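Local structure of enolase (alpha proteobacterium BAL199, 3UGV) at residues 147-158 against 333-341. The protein is probably a magnesium-dependent enzyme of the enolase superfamily, related to mandelate racemase and muconate lactonizing enzyme, its reaction and substrate unsettled. Residues are numbered along the deposited sequence; the frame is centred on the assembly and turned at random.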
loop_
_atom_site.group_PDB
_atom_site.type_symbol
_atom_site.label_atom_id
_atom_site.label_comp_id
_atom_site.label_asym_id
_atom_site.label_seq_id
_atom_site.Cartn_x
_atom_site.Cartn_y
_atom_site.Cartn_z
ATOM N N LEU F 147 2.966 -18.124 -40.346
ATOM C CA LEU F 147 3.260 -18.105 -38.909
ATOM C C LEU F 147 2.011 -17.843 -38.055
ATOM O O LEU F 147 1.761 -18.553 -37.076
ATOM C CB LEU F 147 4.357 -17.094 -38.569
ATOM C CG LEU F 147 4.773 -17.087 -37.090
ATOM C CD1 LEU F 147 5.408 -18.409 -36.680
ATOM C CD2 LEU F 147 5.718 -15.918 -36.778
ATOM N N CYS F 148 1.227 -16.828 -38.421
ATOM C CA CYS F 148 0.026 -16.515 -37.653
ATOM C C CYS F 148 -0.898 -17.728 -37.572
ATOM O O CYS F 148 -1.610 -17.908 -36.586
ATOM C CB CYS F 148 -0.717 -15.331 -38.262
ATOM S SG CYS F 148 -1.166 -15.546 -39.989
ATOM N N THR F 149 -0.878 -18.559 -38.610
ATOM C CA THR F 149 -1.690 -19.770 -38.632
ATOM C C THR F 149 -1.137 -20.817 -37.662
ATOM O O THR F 149 -1.872 -21.385 -36.861
ATOM C CB THR F 149 -1.804 -20.355 -40.059
ATOM O OG1 THR F 149 -2.386 -19.376 -40.927
ATOM C CG2 THR F 149 -2.693 -21.593 -40.058
ATOM N N LEU F 150 0.164 -21.056 -37.719
ATOM C CA LEU F 150 0.787 -21.948 -36.749
ATOM C C LEU F 150 0.466 -21.523 -35.312
ATOM O O LEU F 150 0.333 -22.362 -34.426
ATOM C CB LEU F 150 2.300 -21.987 -36.953
ATOM C CG LEU F 150 3.053 -22.867 -35.951
ATOM C CD1 LEU F 150 2.932 -24.306 -36.381
ATOM C CD2 LEU F 150 4.518 -22.467 -35.850
ATOM N N LEU F 151 0.339 -20.217 -35.094
ATOM C CA LEU F 151 0.090 -19.676 -33.763
ATOM C C LEU F 151 -1.387 -19.650 -33.385
ATOM O O LEU F 151 -1.748 -19.192 -32.295
ATOM C CB LEU F 151 0.679 -18.272 -33.636
ATOM C CG LEU F 151 2.202 -18.212 -33.660
ATOM C CD1 LEU F 151 2.677 -16.772 -33.583
ATOM C CD2 LEU F 151 2.787 -19.076 -32.533
ATOM N N GLY F 152 -2.248 -20.127 -34.279
ATOM C CA GLY F 152 -3.648 -20.282 -33.925
ATOM C C GLY F 152 -4.576 -19.251 -34.538
ATOM O O GLY F 152 -5.760 -19.191 -34.193
ATOM N N GLY F 153 -4.050 -18.437 -35.449
ATOM C CA GLY F 153 -4.863 -17.424 -36.086
ATOM C C GLY F 153 -4.916 -17.673 -37.564
ATOM O O GLY F 153 -4.710 -18.810 -37.992
ATOM N N THR F 154 -5.186 -16.614 -38.332
ATOM C CA THR F 154 -5.168 -16.656 -39.799
ATOM C C THR F 154 -4.680 -15.332 -40.388
ATOM O O THR F 154 -4.807 -14.275 -39.755
ATOM C CB THR F 154 -6.565 -16.898 -40.395
ATOM O OG1 THR F 154 -7.373 -15.733 -40.181
ATOM C CG2 THR F 154 -7.228 -18.113 -39.774
ATOM N N PRO F 155 -4.133 -15.386 -41.616
ATOM C CA PRO F 155 -3.711 -14.195 -42.362
ATOM C C PRO F 155 -4.853 -13.191 -42.530
ATOM O O PRO F 155 -6.008 -13.578 -42.698
ATOM C CB PRO F 155 -3.312 -14.765 -43.728
ATOM C CG PRO F 155 -2.949 -16.182 -43.447
ATOM C CD PRO F 155 -3.877 -16.626 -42.366
ATOM N N GLY F 156 -4.528 -11.905 -42.488
ATOM C CA GLY F 156 -5.535 -10.874 -42.630
ATOM C C GLY F 156 -4.958 -9.489 -42.426
ATOM O O GLY F 156 -3.743 -9.298 -42.483
ATOM N N SER F 157 -5.840 -8.532 -42.169
ATOM C CA SER F 157 -5.473 -7.127 -42.049
ATOM C C SER F 157 -5.100 -6.747 -40.616
ATOM O O SER F 157 -5.694 -7.240 -39.659
ATOM C CB SER F 157 -6.630 -6.238 -42.529
ATOM O OG SER F 157 -6.566 -6.049 -43.928
ATOM N N VAL F 158 -4.112 -5.866 -40.485
ATOM C CA VAL F 158 -3.718 -5.324 -39.190
ATOM C C VAL F 158 -3.549 -3.819 -39.333
ATOM O O VAL F 158 -2.742 -3.363 -40.150
ATOM C CB VAL F 158 -2.390 -5.904 -38.699
ATOM C CG1 VAL F 158 -2.152 -5.501 -37.233
ATOM C CG2 VAL F 158 -2.371 -7.411 -38.857
ATOM N N GLY F 333 5.716 -8.739 -36.786
ATOM C CA GLY F 333 4.703 -7.932 -36.133
ATOM C C GLY F 333 3.282 -8.246 -36.582
ATOM O O GLY F 333 2.408 -8.565 -35.765
ATOM N N ALA F 334 3.033 -8.157 -37.884
ATOM C CA ALA F 334 1.685 -8.414 -38.381
ATOM C C ALA F 334 1.217 -9.843 -38.054
ATOM O O ALA F 334 0.043 -10.060 -37.711
ATOM C CB ALA F 334 1.587 -8.113 -39.878
ATOM N N HIS F 335 2.133 -10.808 -38.131
ATOM C CA HIS F 335 1.778 -12.192 -37.809
ATOM C C HIS F 335 1.289 -12.357 -36.372
ATOM O O HIS F 335 0.191 -12.866 -36.163
ATOM C CB HIS F 335 2.926 -13.163 -38.113
ATOM C CG HIS F 335 3.007 -13.564 -39.554
ATOM N ND1 HIS F 335 2.291 -14.623 -40.075
ATOM C CD2 HIS F 335 3.713 -13.042 -40.586
ATOM C CE1 HIS F 335 2.555 -14.737 -41.364
ATOM N NE2 HIS F 335 3.412 -13.789 -41.699
ATOM N N VAL F 336 2.083 -11.914 -35.390
ATOM C CA VAL F 336 1.706 -12.111 -33.984
ATOM C C VAL F 336 0.542 -11.224 -33.570
ATOM O O VAL F 336 -0.213 -11.585 -32.670
ATOM C CB VAL F 336 2.881 -11.900 -32.976
ATOM C CG1 VAL F 336 3.982 -12.899 -33.221
ATOM C CG2 VAL F 336 3.418 -10.477 -33.057
ATOM N N MET F 337 0.393 -10.068 -34.218
ATOM C CA MET F 337 -0.746 -9.185 -33.911
ATOM C C MET F 337 -2.068 -9.844 -34.263
ATOM O O MET F 337 -3.104 -9.525 -33.672
ATOM C CB MET F 337 -0.629 -7.820 -34.606
ATOM C CG MET F 337 0.451 -6.930 -34.026
ATOM S SD MET F 337 -0.048 -6.222 -32.452
ATOM C CE MET F 337 -1.024 -4.825 -33.025
ATOM N N ARG F 338 -2.023 -10.771 -35.220
ATOM C CA ARG F 338 -3.208 -11.533 -35.620
ATOM C C ARG F 338 -3.694 -12.458 -34.508
ATOM O O ARG F 338 -4.853 -12.843 -34.496
ATOM C CB ARG F 338 -2.943 -12.345 -36.897
ATOM C CG ARG F 338 -2.824 -11.507 -38.173
ATOM C CD ARG F 338 -4.140 -10.835 -38.544
ATOM N NE ARG F 338 -5.208 -11.808 -38.761
ATOM C CZ ARG F 338 -6.446 -11.496 -39.153
ATOM N NH1 ARG F 338 -6.785 -10.232 -39.382
ATOM N NH2 ARG F 338 -7.354 -12.450 -39.325
ATOM N N VAL F 339 -2.817 -12.816 -33.577
ATOM C CA VAL F 339 -3.232 -13.659 -32.457
ATOM C C VAL F 339 -2.994 -12.991 -31.114
ATOM O O VAL F 339 -2.994 -13.657 -30.084
ATOM C CB VAL F 339 -2.511 -15.005 -32.454
ATOM C CG1 VAL F 339 -2.833 -15.760 -33.724
ATOM C CG2 VAL F 339 -1.004 -14.793 -32.320
ATOM N N THR F 340 -2.787 -11.679 -31.122
ATOM C CA THR F 340 -2.558 -10.951 -29.874
ATOM C C THR F 340 -3.865 -10.372 -29.329
ATOM O O THR F 340 -4.527 -9.537 -29.962
ATOM C CB THR F 340 -1.509 -9.855 -30.051
ATOM O OG1 THR F 340 -0.252 -10.460 -30.379
ATOM C CG2 THR F 340 -1.375 -9.033 -28.776
ATOM N N GLU F 341 -4.231 -10.836 -28.148
ATOM C CA GLU F 341 -5.545 -10.570 -27.569
ATOM C C GLU F 341 -5.843 -9.074 -27.413
ATOM O O GLU F 341 -6.946 -8.636 -27.701
ATOM C CB GLU F 341 -5.616 -11.287 -26.223
ATOM C CG GLU F 341 -6.919 -11.203 -25.481
ATOM C CD GLU F 341 -6.788 -11.781 -24.077
ATOM O OE1 GLU F 341 -5.867 -12.611 -23.857
ATOM O OE2 GLU F 341 -7.589 -11.386 -23.196
#
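Bends at chi2 (-66°) and chi3 (-59°) curl Arg-338 back toward the loop 153-156, while, with CG opposite the carbonyl carbon (chi1 -82°), the His-335 ring reaches the first turn of helix 147-150. There ND1 of His-335 accepts the backbone N-H of Cys-148 at 3.0 Å, the donor tilted from the ring plane; NE2 is engaged by Tyr-360. The Arg-338 guanidinium grips two carbonyls of residues 154-157: NE approaches Thr-154 O (2.7 Å) nearly along the C=O, though its N-H points off the oxygen, which lies out of the guanidinium plane; NH1 meets Ser-157 O (3.2 Å) in that plane. Gly-156 CA lies over one face, where a side chain would strike NH1. Val-339 CG1 presses on Gly-153 N (3.4 Å), where a CB would clash, just past the Schellman motif at Gly-152. Val-158 CG1 packs against Met-337 CB at 3.8 Å. A leucine in place of Arg-338 would probably leave the Thr-154 and Ser-157 carbonyls without these donors. Glu-106 of the second subunit hydrogen-bonds Thr-154 OG1 and makes a long, weak ion pair with Arg-338, so the cation probably faces its own chain's carbonyls and a neighbour's carboxylate where helix 330-337 joins helix 147-150 and strand 157-162.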